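Local coordinates for protein xylulokinase (Brucella ovis, PDB 5VM1) that probably phosphorylates D-xylulose with ATP to give D-xylulose 5-phosphate and ADP, as a sugar kinase of the FGGY family, at residues G37-S42 with I57-T62; S247-G252 with H289-T294; T109-E114 with L141-R146; L23-A28 with A433-A438. All blocks are in the same frame, centred on the assembly; numbering follows the deposited sequence.

Contact 1: residues G37-S42 with I57-T62; sequences GELDVS and IKACRT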
loop_
_atom_site.group_PDB
_atom_site.type_symbol
_atom_site.label_atom_id
_atom_site.label_comp_id
_atom_site.label_asym_id
_atom_site.label_seq_id
_atom_site.Cartn_x
_atom_site.Cartn_y
_atom_site.Cartn_z
ATOM N N GLY A 37 3.750 -18.518 3.685
ATOM C CA GLY A 37 2.972 -19.454 2.904
ATOM C C GLY A 37 2.750 -18.865 1.532
ATOM O O GLY A 37 2.291 -17.726 1.426
ATOM N N GLU A 38 3.110 -19.600 0.482
ATOM C CA GLU A 38 3.098 -19.058 -0.870
ATOM C C GLU A 38 1.688 -18.945 -1.435
ATOM O O GLU A 38 0.774 -19.684 -1.058
ATOM C CB GLU A 38 3.918 -19.923 -1.811
ATOM C CG GLU A 38 5.391 -19.850 -1.572
ATOM C CD GLU A 38 6.148 -20.489 -2.704
ATOM O OE1 GLU A 38 7.281 -20.049 -2.975
ATOM O OE2 GLU A 38 5.601 -21.420 -3.337
ATOM N N LEU A 39 1.516 -17.975 -2.329
ATOM C CA LEU A 39 0.260 -17.749 -3.025
ATOM C C LEU A 39 0.539 -17.570 -4.506
ATOM O O LEU A 39 1.560 -17.001 -4.900
ATOM C CB LEU A 39 -0.465 -16.509 -2.516
ATOM C CG LEU A 39 -1.278 -16.662 -1.251
ATOM C CD1 LEU A 39 -1.767 -15.285 -0.807
ATOM C CD2 LEU A 39 -2.405 -17.663 -1.483
ATOM N N ASP A 40 -0.408 -18.016 -5.316
ATOM C CA ASP A 40 -0.350 -17.867 -6.756
ATOM C C ASP A 40 -1.400 -16.852 -7.163
ATOM O O ASP A 40 -2.306 -16.532 -6.389
ATOM C CB ASP A 40 -0.598 -19.197 -7.466
ATOM C CG ASP A 40 0.664 -19.884 -7.822
ATOM O OD1 ASP A 40 1.656 -19.161 -8.018
ATOM O OD2 ASP A 40 0.671 -21.132 -7.909
ATOM N N VAL A 41 -1.255 -16.329 -8.376
ATOM C CA VAL A 41 -2.215 -15.396 -8.948
ATOM C C VAL A 41 -2.729 -16.010 -10.240
ATOM O O VAL A 41 -1.948 -16.565 -11.020
ATOM C CB VAL A 41 -1.573 -14.015 -9.181
ATOM C CG1 VAL A 41 -2.507 -13.085 -9.936
ATOM C CG2 VAL A 41 -1.148 -13.409 -7.853
ATOM N N SER A 42 -4.040 -15.972 -10.445
ATOM C CA SER A 42 -4.619 -16.498 -11.674
ATOM C C SER A 42 -5.015 -15.326 -12.567
ATOM O O SER A 42 -5.607 -14.353 -12.099
ATOM C CB SER A 42 -5.798 -17.415 -11.365
ATOM O OG SER A 42 -6.864 -17.192 -12.256
ATOM N N ILE A 57 -6.339 -19.324 2.987
ATOM C CA ILE A 57 -6.410 -20.086 4.228
ATOM C C ILE A 57 -5.354 -21.199 4.271
ATOM O O ILE A 57 -4.709 -21.417 5.307
ATOM C CB ILE A 57 -7.846 -20.594 4.433
ATOM C CG1 ILE A 57 -8.778 -19.370 4.549
ATOM C CG2 ILE A 57 -7.938 -21.483 5.660
ATOM C CD1 ILE A 57 -10.212 -19.718 4.906
ATOM N N LYS A 58 -5.157 -21.927 3.170
ATOM C CA LYS A 58 -4.115 -22.952 3.169
ATOM C C LYS A 58 -2.742 -22.321 3.405
ATOM O O LYS A 58 -1.898 -22.885 4.116
ATOM C CB LYS A 58 -4.138 -23.763 1.867
ATOM N N ALA A 59 -2.497 -21.152 2.805
ATOM C CA ALA A 59 -1.215 -20.478 2.993
ATOM C C ALA A 59 -1.060 -19.989 4.427
ATOM O O ALA A 59 0.010 -20.122 5.034
ATOM C CB ALA A 59 -1.099 -19.305 2.015
ATOM N N CYS A 60 -2.133 -19.447 4.990
ATOM C CA CYS A 60 -2.104 -18.977 6.365
ATOM C C CYS A 60 -1.958 -20.144 7.342
ATOM O O CYS A 60 -1.222 -20.046 8.331
ATOM C CB CYS A 60 -3.367 -18.155 6.621
ATOM S SG CYS A 60 -3.347 -17.227 8.132
ATOM N N ARG A 61 -2.655 -21.257 7.083
ATOM C CA ARG A 61 -2.490 -22.451 7.905
ATOM C C ARG A 61 -1.072 -22.988 7.822
ATOM O O ARG A 61 -0.532 -23.507 8.808
ATOM C CB ARG A 61 -3.472 -23.537 7.463
ATOM C CG ARG A 61 -4.859 -23.425 8.048
ATOM C CD ARG A 61 -5.485 -24.791 8.191
ATOM N NE ARG A 61 -6.297 -24.891 9.402
ATOM C CZ ARG A 61 -7.622 -24.762 9.423
ATOM N NH1 ARG A 61 -8.287 -24.872 10.579
ATOM N NH2 ARG A 61 -8.277 -24.523 8.286
ATOM N N THR A 62 -0.462 -22.889 6.645
ATOM C CA THR A 62 0.906 -23.358 6.472
ATOM C C THR A 62 1.850 -22.550 7.344
ATOM O O THR A 62 2.657 -23.110 8.093
ATOM C CB THR A 62 1.301 -23.259 4.990
ATOM O OG1 THR A 62 0.700 -24.332 4.252
ATOM C CG2 THR A 62 2.820 -23.278 4.792
#
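Ala59 carries most of this contact, presenting its methyl and its carbonyl to the end of strand 31-38. CB sits 3.6 Å from Glu38 O, with Gly37 O only slightly farther off, so the methyl rests largely on strand backbone. Its one side-chain neighbour across the contact is Leu39, whose CD2 lies 4.1 Å from Ala59 CB. Leu39 holds CG anti to its own carbonyl carbon (chi1 -81°), and the end of the chain thereby comes closer to the helix than its base does. Ala59 O faces Gly37 CA at 3.7 Å; with no side chain on Gly37, Gly37 CA and Ala59 CA approach to 4.3 Å. Farther along, Arg61 makes a salt bridge with Glu228. Thr62 comes back to the strand one helical turn after Ala59, with CG2 at 4.3 Å from Gly37 CA. Its OG1 bonds to Lys58 O at 3.0 Å, on the opposite face of that carbonyl from Thr62 N, which also bonds to it. Val20 on the adjoining strand touches Ala59 too. Helix 53-70 thus packs beside an outer strand of the mixed sheet, consistent with the helix that follows the first three strands in the ribonuclease H-like domains of the actin ATPase clan.

Contact 2: residues S247-G252 with H289-T294; sequences SACGMG and HALPRT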
loop_
_atom_site.group_PDB
_atom_site.type_symbol
_atom_site.label_atom_id
_atom_site.label_comp_id
_atom_site.label_asym_id
_atom_site.label_seq_id
_atom_site.Cartn_x
_atom_site.Cartn_y
_atom_site.Cartn_z
ATOM N N SER A 247 1.649 -1.197 6.939
ATOM C CA SER A 247 3.072 -0.926 6.786
ATOM C C SER A 247 3.468 0.328 7.549
ATOM O O SER A 247 4.477 0.339 8.265
ATOM C CB SER A 247 3.371 -0.780 5.296
ATOM O OG SER A 247 4.694 -1.093 5.005
ATOM N N ALA A 248 2.640 1.377 7.448
ATOM C CA ALA A 248 2.899 2.636 8.144
ATOM C C ALA A 248 2.866 2.472 9.664
ATOM O O ALA A 248 3.671 3.091 10.370
ATOM C CB ALA A 248 1.884 3.691 7.707
ATOM N N CYS A 249 1.958 1.631 10.185
ATOM C CA CYS A 249 1.979 1.308 11.612
ATOM C C CYS A 249 3.249 0.576 11.994
ATOM O O CYS A 249 3.796 0.802 13.072
ATOM C CB CYS A 249 0.778 0.453 12.007
ATOM S SG CYS A 249 -0.800 1.299 12.056
ATOM N N GLY A 250 3.746 -0.298 11.119
ATOM C CA GLY A 250 5.019 -0.944 11.392
ATOM C C GLY A 250 6.180 0.030 11.390
ATOM O O GLY A 250 7.161 -0.166 12.107
ATOM N N MET A 251 6.081 1.093 10.598
ATOM C CA MET A 251 7.158 2.054 10.441
ATOM C C MET A 251 7.091 3.219 11.414
ATOM O O MET A 251 8.054 3.989 11.485
ATOM C CB MET A 251 7.130 2.637 9.035
ATOM C CG MET A 251 8.472 3.158 8.611
ATOM S SD MET A 251 9.232 1.815 7.736
ATOM C CE MET A 251 7.918 1.666 6.482
ATOM N N GLY A 252 6.003 3.367 12.170
ATOM C CA GLY A 252 5.821 4.537 13.007
ATOM C C GLY A 252 5.290 5.753 12.280
ATOM O O GLY A 252 5.340 6.862 12.833
ATOM N N HIS A 289 -6.596 6.069 8.291
ATOM C CA HIS A 289 -5.485 5.302 8.827
ATOM C C HIS A 289 -6.023 4.162 9.688
ATOM O O HIS A 289 -7.228 3.983 9.836
ATOM C CB HIS A 289 -4.558 6.200 9.637
ATOM C CG HIS A 289 -3.128 5.755 9.637
ATOM N ND1 HIS A 289 -2.762 4.427 9.619
ATOM C CD2 HIS A 289 -1.974 6.462 9.703
ATOM C CE1 HIS A 289 -1.446 4.334 9.671
ATOM N NE2 HIS A 289 -0.946 5.553 9.734
ATOM N N ALA A 290 -5.129 3.346 10.231
ATOM C CA ALA A 290 -5.569 2.282 11.121
ATOM C C ALA A 290 -5.874 2.797 12.508
ATOM O O ALA A 290 -6.369 2.031 13.334
ATOM C CB ALA A 290 -4.526 1.177 11.225
ATOM N N LEU A 291 -5.552 4.055 12.796
ATOM C CA LEU A 291 -5.766 4.523 14.148
ATOM C C LEU A 291 -6.974 5.437 14.186
ATOM O O LEU A 291 -7.304 6.094 13.199
ATOM C CB LEU A 291 -4.533 5.254 14.688
ATOM C CG LEU A 291 -3.219 4.482 14.496
ATOM C CD1 LEU A 291 -2.088 5.104 15.272
ATOM C CD2 LEU A 291 -3.378 3.026 14.865
ATOM N N PRO A 292 -7.669 5.495 15.305
ATOM C CA PRO A 292 -8.882 6.314 15.349
ATOM C C PRO A 292 -8.540 7.783 15.136
ATOM O O PRO A 292 -7.416 8.221 15.390
ATOM C CB PRO A 292 -9.452 6.036 16.746
ATOM C CG PRO A 292 -8.346 5.435 17.492
ATOM C CD PRO A 292 -7.445 4.740 16.547
ATOM N N ARG A 293 -9.501 8.520 14.578
ATOM C CA ARG A 293 -9.388 9.972 14.355
ATOM C C ARG A 293 -8.107 10.334 13.569
ATOM O O ARG A 293 -7.550 11.431 13.698
ATOM C CB ARG A 293 -9.508 10.735 15.697
ATOM N N THR A 294 -7.664 9.426 12.698
ATOM C CA THR A 294 -6.419 9.557 11.949
ATOM C C THR A 294 -6.639 9.152 10.494
ATOM O O THR A 294 -7.367 8.201 10.213
ATOM C CB THR A 294 -5.318 8.694 12.591
ATOM O OG1 THR A 294 -5.191 9.029 13.981
ATOM C CG2 THR A 294 -4.014 8.894 11.907
#
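The hairpin loop between strands 285-288 and 295-301 meets helix 243-251, the helix that starts at the predicted proton acceptor Asp243, and Cys249 and Ala248 face His289, Ala290 and Leu291 there. The contact links the N-terminal FGGY family region, which holds the helix, to the C-terminal one, which holds the loop. Cys249 is the hub. Its SG stands anti to the carbonyl carbon (chi1 -73°), and from that position the sulfur touches three loop residues in a row: His289 CE1 at 3.9 Å, Ala290 CB at 3.8 Å and Leu291 CD2 at 4.2 Å. Against the imidazole the approach is slanting, with SG 4.8 Å from the ring centroid and 60° off its normal. The methyl of Ala248 lies by the same corner of the ring, its CB 3.9 Å from CE1 of His289 and equally near NE2. Hydrogen bonds on both ring nitrogens fix the rotation of His289: ND1 accepts from Ala290 N at 2.7 Å, while NE2 pairs with Thr253 O. That pattern is consistent with a neutral ring protonated on NE2. Within the loop, His289 N donates to Thr294 O at 3.0 Å and Thr294 OG1 to Pro292 O. All five touching residues are buried. Phe270, from strand 267-273, meets the His289 ring edge to face. Helix 433-446 lies alongside, Leu440 touching Cys249, Ala290 and Leu291 together and Arg439 bonding to Cys249 O, and helix 450-453 borders Leu291 through Pro450 and Phe451.

Contact 3: residues T109-E114 with L141-R146; sequences TRSYRE and LVWVAR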
loop_
_atom_site.group_PDB
_atom_site.type_symbol
_atom_site.label_atom_id
_atom_site.label_comp_id
_atom_site.label_asym_id
_atom_site.label_seq_id
_atom_site.Cartn_x
_atom_site.Cartn_y
_atom_site.Cartn_z
ATOM N N THR A 109 -7.829 -4.968 -13.898
ATOM C CA THR A 109 -8.311 -3.809 -14.652
ATOM C C THR A 109 -9.493 -4.138 -15.568
ATOM O O THR A 109 -9.813 -3.348 -16.458
ATOM C CB THR A 109 -7.185 -3.168 -15.476
ATOM O OG1 THR A 109 -6.634 -4.119 -16.400
ATOM C CG2 THR A 109 -6.090 -2.617 -14.584
ATOM N N ARG A 110 -10.164 -5.274 -15.365
ATOM C CA ARG A 110 -11.270 -5.640 -16.242
ATOM C C ARG A 110 -12.461 -4.678 -16.122
ATOM O O ARG A 110 -13.321 -4.682 -17.008
ATOM C CB ARG A 110 -11.738 -7.064 -15.945
ATOM C CG ARG A 110 -12.804 -7.124 -14.861
ATOM C CD ARG A 110 -13.196 -8.530 -14.510
ATOM N NE ARG A 110 -12.222 -9.200 -13.657
ATOM C CZ ARG A 110 -12.371 -10.439 -13.207
ATOM N NH1 ARG A 110 -13.450 -11.137 -13.545
ATOM N NH2 ARG A 110 -11.448 -10.985 -12.436
ATOM N N SER A 111 -12.527 -3.865 -15.054
ATOM C CA SER A 111 -13.641 -2.962 -14.754
ATOM C C SER A 111 -13.381 -1.535 -15.218
ATOM O O SER A 111 -14.034 -0.601 -14.729
ATOM C CB SER A 111 -13.957 -2.910 -13.246
ATOM O OG SER A 111 -13.900 -4.148 -12.592
ATOM N N TYR A 112 -12.489 -1.347 -16.188
ATOM C CA TYR A 112 -12.108 0.011 -16.554
ATOM C C TYR A 112 -13.311 0.837 -16.990
ATOM O O TYR A 112 -13.412 2.015 -16.631
ATOM C CB TYR A 112 -11.026 -0.033 -17.628
ATOM C CG TYR A 112 -11.426 -0.684 -18.914
ATOM C CD1 TYR A 112 -11.406 -2.069 -19.039
ATOM C CD2 TYR A 112 -11.801 0.078 -20.024
ATOM C CE1 TYR A 112 -11.760 -2.686 -20.230
ATOM C CE2 TYR A 112 -12.157 -0.529 -21.221
ATOM C CZ TYR A 112 -12.129 -1.915 -21.313
ATOM O OH TYR A 112 -12.479 -2.543 -22.484
ATOM N N ARG A 113 -14.259 0.224 -17.711
ATOM C CA ARG A 113 -15.484 0.921 -18.123
ATOM C C ARG A 113 -16.349 1.302 -16.925
ATOM O O ARG A 113 -16.891 2.411 -16.861
ATOM C CB ARG A 113 -16.279 0.073 -19.118
ATOM C CG ARG A 113 -15.715 0.120 -20.550
ATOM C CD ARG A 113 -16.411 -0.877 -21.480
ATOM N NE ARG A 113 -15.876 -2.235 -21.357
ATOM C CZ ARG A 113 -15.382 -2.939 -22.374
ATOM N NH1 ARG A 113 -15.368 -2.413 -23.598
ATOM N NH2 ARG A 113 -14.902 -4.168 -22.168
ATOM N N GLU A 114 -16.540 0.374 -15.991
ATOM C CA GLU A 114 -17.389 0.688 -14.857
ATOM C C GLU A 114 -16.753 1.754 -13.965
ATOM O O GLU A 114 -17.451 2.668 -13.501
ATOM C CB GLU A 114 -17.713 -0.592 -14.078
ATOM C CG GLU A 114 -18.631 -1.534 -14.837
ATOM C CD GLU A 114 -17.902 -2.313 -15.924
ATOM O OE1 GLU A 114 -16.644 -2.411 -15.866
ATOM O OE2 GLU A 114 -18.591 -2.784 -16.861
ATOM N N LEU A 141 -17.860 -4.505 -8.643
ATOM C CA LEU A 141 -19.190 -5.045 -8.398
ATOM C C LEU A 141 -20.202 -4.626 -9.448
ATOM O O LEU A 141 -21.174 -5.359 -9.687
ATOM C CB LEU A 141 -19.695 -4.689 -7.006
ATOM C CG LEU A 141 -19.300 -5.963 -6.266
ATOM C CD1 LEU A 141 -17.934 -5.891 -5.551
ATOM C CD2 LEU A 141 -20.444 -6.560 -5.466
ATOM N N VAL A 142 -20.009 -3.472 -10.087
ATOM C CA VAL A 142 -20.822 -3.180 -11.253
ATOM C C VAL A 142 -20.476 -4.160 -12.369
ATOM O O VAL A 142 -21.368 -4.689 -13.051
ATOM C CB VAL A 142 -20.644 -1.712 -11.666
ATOM C CG1 VAL A 142 -21.582 -1.362 -12.847
ATOM C CG2 VAL A 142 -20.826 -0.779 -10.455
ATOM N N TRP A 143 -19.179 -4.463 -12.529
ATOM C CA TRP A 143 -18.740 -5.456 -13.507
ATOM C C TRP A 143 -19.462 -6.773 -13.317
ATOM O O TRP A 143 -19.976 -7.350 -14.284
ATOM C CB TRP A 143 -17.210 -5.691 -13.431
ATOM C CG TRP A 143 -16.739 -6.537 -14.585
ATOM C CD1 TRP A 143 -16.402 -6.087 -15.838
ATOM C CD2 TRP A 143 -16.605 -7.974 -14.633
ATOM N NE1 TRP A 143 -16.082 -7.142 -16.654
ATOM C CE2 TRP A 143 -16.199 -8.311 -15.948
ATOM C CE3 TRP A 143 -16.796 -9.007 -13.704
ATOM C CZ2 TRP A 143 -15.955 -9.635 -16.347
ATOM C CZ3 TRP A 143 -16.567 -10.318 -14.111
ATOM C CH2 TRP A 143 -16.149 -10.617 -15.425
ATOM N N VAL A 144 -19.508 -7.258 -12.071
ATOM C CA VAL A 144 -20.141 -8.539 -11.755
ATOM C C VAL A 144 -21.638 -8.491 -12.051
ATOM O O VAL A 144 -22.204 -9.435 -12.613
ATOM C CB VAL A 144 -19.856 -8.926 -10.284
ATOM C CG1 VAL A 144 -20.539 -10.240 -9.903
ATOM C CG2 VAL A 144 -18.365 -9.024 -10.021
ATOM N N ALA A 145 -22.301 -7.381 -11.709
ATOM C CA ALA A 145 -23.736 -7.261 -11.975
ATOM C C ALA A 145 -24.057 -7.360 -13.462
ATOM O O ALA A 145 -25.143 -7.822 -13.827
ATOM C CB ALA A 145 -24.271 -5.956 -11.373
ATOM N N ARG A 146 -23.131 -6.957 -14.328
ATOM C CA ARG A 146 -23.386 -6.908 -15.758
ATOM C C ARG A 146 -22.913 -8.130 -16.515
ATOM O O ARG A 146 -23.565 -8.533 -17.489
ATOM C CB ARG A 146 -22.680 -5.699 -16.379
ATOM C CG ARG A 146 -23.146 -4.370 -15.871
ATOM C CD ARG A 146 -22.389 -3.248 -16.525
ATOM N NE ARG A 146 -22.914 -1.976 -16.060
ATOM C CZ ARG A 146 -22.394 -0.788 -16.326
ATOM N NH1 ARG A 146 -21.297 -0.668 -17.064
ATOM N NH2 ARG A 146 -22.990 0.284 -15.838
#
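Glu114 and Arg146 form a loose salt bridge where the turn leading into helix 112-120 packs on helix 137-147 in the N-terminal family region. OE2 of Glu114 accepts a weak bond from Arg146 NH1 at 3.4 Å, and Arg146 NH2 has its own salt bridge with Glu117. OE1 of Glu114 swings to the indole instead, lying in the ring plane at its edge, 3.7 Å from Trp143 CD1. Arg110 and Trp143 make a cation-pi pair, Arg110 CZ standing 4.5 Å from the centroid of the six-membered ring. The guanidinium is turned 79° from the indole, so an edge points down at it, with Arg110 NH1 3.3 Å from Trp143 CZ3. Arg110 finds its salt bridges outside the two segments, NH2 with Glu50 and Asp108, while Trp48 adds a second cation-pi contact. Chi1 (88°) and the extended chi2 carry Arg110 CD over the six-membered ring of Trp143, 3.3 Å from its centroid in a CH-pi contact, and the bend at chi3 then turns the guanidinium back over the ring. Val142 meets the aliphatic part of Glu114, CG1 to CG 3.6 Å. Ser111, at the N-cap position but making no capping bond with its side chain, rests its OG 3.7 Å from Trp143 CB.

Contact 4: residues L23-A28 with A433-A438; sequences LLIDEA and AAFGAA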
loop_
_atom_site.group_PDB
_atom_site.type_symbol
_atom_site.label_atom_id
_atom_site.label_comp_id
_atom_site.label_asym_id
_atom_site.label_seq_id
_atom_site.Cartn_x
_atom_site.Cartn_y
_atom_site.Cartn_z
ATOM N N LEU A 23 4.046 -13.257 11.628
ATOM C CA LEU A 23 5.114 -12.658 12.408
ATOM C C LEU A 23 4.725 -12.696 13.872
ATOM O O LEU A 23 3.641 -12.228 14.241
ATOM C CB LEU A 23 5.373 -11.217 11.976
ATOM C CG LEU A 23 6.548 -10.527 12.649
ATOM C CD1 LEU A 23 7.823 -11.236 12.324
ATOM C CD2 LEU A 23 6.614 -9.105 12.190
ATOM N N LEU A 24 5.622 -13.217 14.703
ATOM C CA LEU A 24 5.360 -13.354 16.125
ATOM C C LEU A 24 6.333 -12.477 16.884
ATOM O O LEU A 24 7.548 -12.573 16.686
ATOM C CB LEU A 24 5.478 -14.813 16.573
ATOM C CG LEU A 24 5.117 -15.098 18.026
ATOM C CD1 LEU A 24 3.660 -14.773 18.323
ATOM C CD2 LEU A 24 5.400 -16.553 18.292
ATOM N N ILE A 25 5.788 -11.648 17.771
ATOM C CA ILE A 25 6.563 -10.696 18.549
ATOM C C ILE A 25 6.156 -10.795 20.016
ATOM O O ILE A 25 5.054 -11.228 20.357
ATOM C CB ILE A 25 6.370 -9.244 18.047
ATOM C CG1 ILE A 25 4.916 -8.804 18.273
ATOM C CG2 ILE A 25 6.833 -9.089 16.578
ATOM C CD1 ILE A 25 4.704 -7.340 18.124
ATOM N N ASP A 26 7.049 -10.335 20.880
ATOM C CA ASP A 26 6.852 -10.373 22.315
ATOM C C ASP A 26 6.350 -9.015 22.776
ATOM O O ASP A 26 6.037 -8.146 21.959
ATOM C CB ASP A 26 8.146 -10.781 23.024
ATOM C CG ASP A 26 9.299 -9.824 22.760
ATOM O OD1 ASP A 26 9.129 -8.611 22.996
ATOM O OD2 ASP A 26 10.384 -10.281 22.341
ATOM N N GLU A 27 6.258 -8.833 24.100
ATOM C CA GLU A 27 5.731 -7.589 24.655
ATOM C C GLU A 27 6.596 -6.377 24.309
ATOM O O GLU A 27 6.077 -5.254 24.262
ATOM C CB GLU A 27 5.579 -7.714 26.182
ATOM N N ALA A 28 7.881 -6.576 23.998
ATOM C CA ALA A 28 8.784 -5.473 23.676
ATOM C C ALA A 28 8.979 -5.282 22.175
ATOM O O ALA A 28 9.868 -4.522 21.766
ATOM C CB ALA A 28 10.138 -5.705 24.349
ATOM N N ALA A 433 4.238 -4.528 6.700
ATOM C CA ALA A 433 2.831 -4.800 6.952
ATOM C C ALA A 433 2.639 -5.843 8.056
ATOM O O ALA A 433 1.809 -5.660 8.958
ATOM C CB ALA A 433 2.164 -5.272 5.660
ATOM N N ALA A 434 3.416 -6.927 8.030
ATOM C CA ALA A 434 3.245 -7.960 9.050
ATOM C C ALA A 434 3.645 -7.451 10.423
ATOM O O ALA A 434 3.071 -7.870 11.432
ATOM C CB ALA A 434 4.031 -9.218 8.688
ATOM N N PHE A 435 4.640 -6.577 10.500
ATOM C CA PHE A 435 4.984 -6.041 11.808
ATOM C C PHE A 435 3.927 -5.051 12.294
ATOM O O PHE A 435 3.598 -5.026 13.483
ATOM C CB PHE A 435 6.369 -5.414 11.769
ATOM C CG PHE A 435 6.803 -4.844 13.062
ATOM C CD1 PHE A 435 6.986 -5.661 14.160
ATOM C CD2 PHE A 435 7.084 -3.488 13.178
ATOM C CE1 PHE A 435 7.405 -5.137 15.368
ATOM C CE2 PHE A 435 7.503 -2.956 14.388
ATOM C CZ PHE A 435 7.663 -3.784 15.477
ATOM N N GLY A 436 3.371 -4.242 11.388
ATOM C CA GLY A 436 2.279 -3.367 11.778
ATOM C C GLY A 436 1.066 -4.147 12.244
ATOM O O GLY A 436 0.377 -3.753 13.194
ATOM N N ALA A 437 0.787 -5.258 11.571
ATOM C CA ALA A 437 -0.294 -6.127 11.995
ATOM C C ALA A 437 -0.034 -6.677 13.405
ATOM O O ALA A 437 -0.909 -6.625 14.272
ATOM C CB ALA A 437 -0.470 -7.240 10.960
ATOM N N ALA A 438 1.181 -7.158 13.675
ATOM C CA ALA A 438 1.485 -7.599 15.033
ATOM C C ALA A 438 1.261 -6.471 16.029
ATOM O O ALA A 438 0.599 -6.660 17.056
ATOM C CB ALA A 438 2.925 -8.098 15.117
#
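Leu23 extends CG anti to its backbone N (chi1 -175°), sending CD2 against the backbone of the helix, 3.5 Å from Phe435 CA. Two residues on, Ile25 does it differently: CG1 stands between N and the carbonyl carbon (chi1 65°), which brings CD1 to 3.6 Å from Ala438 CB and sets CG2 toward the phenyl ring. Phe435 CG is anti to its backbone N, and both strand residues meet the ring at its edge; Ile25 CG2 is 4.2 Å from CE1 of Phe435, and Leu23 CD2 is 4.0 Å from Phe435 CD1. At Leu23 and Ala434 the two CB atoms meet at 4.1 Å. Strand alternation points Leu23 and Ile25 at the helix and Leu24 at the other face of the sheet, while the helix answers with positions 434, 435 and 438. With alanines at 434 and 438 facing the strand, the axes of the two short segments come within 8.2 Å, at an angle of 47°. Beyond the touching residues Asp26 OD1 accepts from Ala28 N at 2.6 Å, an Asx turn. Ala434 and Ala433 also touch Asp14, predicted to be important for activity, on the adjoining strand 9-15. A helix from the C-terminal family region thus lies on the sheet of the N-terminal one, consistent with the interdomain helices of the actin-like ATPase fold, packed close to the predicted catalytic centre.

Contacts 2 and 4 adjoin, their centres 14 Å apart: Gly250 O lies 3.5 Å from Phe435 CD2, and Cys249 CB 4.1 Å from Gly436 CA, so helices 243-251 and 433-446 pack directly together. Contact 1 shares a sheet with contact 4 through the neighbouring strands 31-38 and 19-26, with centres about 20 Å apart. Contacts 3 and 4 lie on opposite sides of the chain's centre, about 37 Å apart between centres. Contacts 1 and 3 come within about 7 Å between nearest atoms, and Glu50 joins them, bonding Ser42 by backbone and Arg110 by side chain. Between side chains, predicted functional residues Asp14, Asp243 and His88 are about 4 Å from Ala434, 10 Å from Ala248 and 10 Å from Ser111.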